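Side-chain contact in baculoviral IAP repeat-containing protein 2 (Homo sapiens, PDB 3M1D), which is recruited by TRAF2 and, as an inhibitor of apoptosis protein, probably restrains cell death, with a zinc-binding BIR1 domain near its N-terminus: residues 77-80 and 81-84. Sequence-based numbering, arbitrary orientation.
Sequences SFIQ and NLVS
The carbonyl oxygen of Gln80 is gripped twice by Ser84: the hydroxyl OG donates to O at 2.6 Å, and the backbone N of Ser84 adds a weak bond to the same atom, bent to 124° at the hydrogen. With a chi1 of -64°, OG is folded back beside its own backbone N, which brings it back to the carbonyl four residues earlier. The i to i+4 bonds just before it are regular, Asn81 N reaching Ser77 O and Leu82 N reaching Phe78 O, the latter at 2.8 Å. The one from Val83 N to Ile79 O is the longest of the three at 3.3 Å. This is the closing helix, 77-83, of the BIR fold, and it follows directly on Cys76, the last ligand of the zinc ion. Its apolar side is built by Phe78, Ile79 and Leu82. Leu82 runs alongside Phe78, its CB over one face of the ring and its CD2 3.9 Å from CE2; chi1 -175°, with CG anti to the backbone N, carries the branch alongside the ring, where CD1 also lies near CZ. CD2 also meets CD1 of Ile79, 4.0 Å off, where the two side chains slant across each other. Beyond the helix, Phe78 stands edge-to-face with Phe50, Ile79 packs on the zinc ligand His69, and Leu82 touches Ile66 of helix 65-72.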
loop_
_atom_site.group_PDB
_atom_site.type_symbol
_atom_site.label_atom_id
_atom_site.label_comp_id
_atom_site.label_asym_id
_atom_site.label_seq_id
_atom_site.Cartn_x
_atom_site.Cartn_y
_atom_site.Cartn_z
ATOM N N SER A 77 10.997 -7.974 -1.025
ATOM C CA SER A 77 11.910 -7.787 0.102
ATOM C C SER A 77 11.310 -6.877 1.165
ATOM O O SER A 77 11.515 -7.088 2.359
ATOM C CB SER A 77 13.248 -7.192 -0.356
ATOM O OG SER A 77 13.904 -8.053 -1.257
ATOM N N PHE A 78 10.594 -5.841 0.743
ATOM C CA PHE A 78 10.013 -4.943 1.724
ATOM C C PHE A 78 9.007 -5.685 2.610
ATOM O O PHE A 78 9.134 -5.689 3.834
ATOM C CB PHE A 78 9.342 -3.733 1.072
ATOM C CG PHE A 78 8.550 -2.904 2.039
ATOM C CD1 PHE A 78 9.179 -1.971 2.851
ATOM C CD2 PHE A 78 7.182 -3.082 2.168
ATOM C CE1 PHE A 78 8.454 -1.208 3.762
ATOM C CE2 PHE A 78 6.451 -2.324 3.078
ATOM C CZ PHE A 78 7.091 -1.389 3.877
ATOM N N ILE A 79 8.006 -6.311 1.997
ATOM C CA ILE A 79 6.987 -7.002 2.781
ATOM C C ILE A 79 7.601 -8.094 3.675
ATOM O O ILE A 79 7.106 -8.334 4.772
ATOM C CB ILE A 79 5.818 -7.564 1.919
ATOM C CG1 ILE A 79 4.530 -7.638 2.753
ATOM C CG2 ILE A 79 6.150 -8.933 1.348
ATOM C CD1 ILE A 79 4.068 -6.284 3.312
ATOM N N GLN A 80 8.691 -8.726 3.226
ATOM C CA GLN A 80 9.368 -9.745 4.033
ATOM C C GLN A 80 10.019 -9.128 5.267
ATOM O O GLN A 80 9.963 -9.688 6.362
ATOM C CB GLN A 80 10.441 -10.471 3.220
ATOM C CG GLN A 80 9.934 -11.495 2.225
ATOM C CD GLN A 80 11.064 -12.031 1.343
ATOM O OE1 GLN A 80 10.859 -12.904 0.490
ATOM N NE2 GLN A 80 12.265 -11.509 1.553
ATOM N N ASN A 81 10.645 -7.972 5.084
ATOM C CA ASN A 81 11.344 -7.320 6.179
ATOM C C ASN A 81 10.391 -6.612 7.133
ATOM O O ASN A 81 10.665 -6.476 8.325
ATOM C CB ASN A 81 12.388 -6.345 5.636
ATOM C CG ASN A 81 13.551 -7.059 4.967
ATOM O OD1 ASN A 81 13.830 -8.224 5.263
ATOM N ND2 ASN A 81 14.234 -6.365 4.058
ATOM N N LEU A 82 9.266 -6.159 6.600
ATOM C CA LEU A 82 8.271 -5.474 7.405
ATOM C C LEU A 82 7.691 -6.444 8.426
ATOM O O LEU A 82 7.527 -6.117 9.603
ATOM C CB LEU A 82 7.152 -4.950 6.506
ATOM C CG LEU A 82 6.105 -4.113 7.221
ATOM C CD1 LEU A 82 6.761 -2.840 7.713
ATOM C CD2 LEU A 82 4.930 -3.813 6.299
ATOM N N VAL A 83 7.399 -7.648 7.951
ATOM C CA VAL A 83 6.722 -8.677 8.731
ATOM C C VAL A 83 7.681 -9.480 9.631
ATOM O O VAL A 83 7.251 -10.138 10.587
ATOM C CB VAL A 83 5.917 -9.609 7.782
ATOM C CG1 VAL A 83 5.676 -10.976 8.398
ATOM C CG2 VAL A 83 4.607 -8.940 7.397
ATOM N N SER A 84 8.978 -9.403 9.337
ATOM C CA SER A 84 9.980 -10.151 10.101
ATOM C C SER A 84 10.467 -9.376 11.325
ATOM O O SER A 84 10.915 -8.232 11.212
ATOM C CB SER A 84 11.164 -10.531 9.206
ATOM O OG SER A 84 10.748 -11.409 8.172
#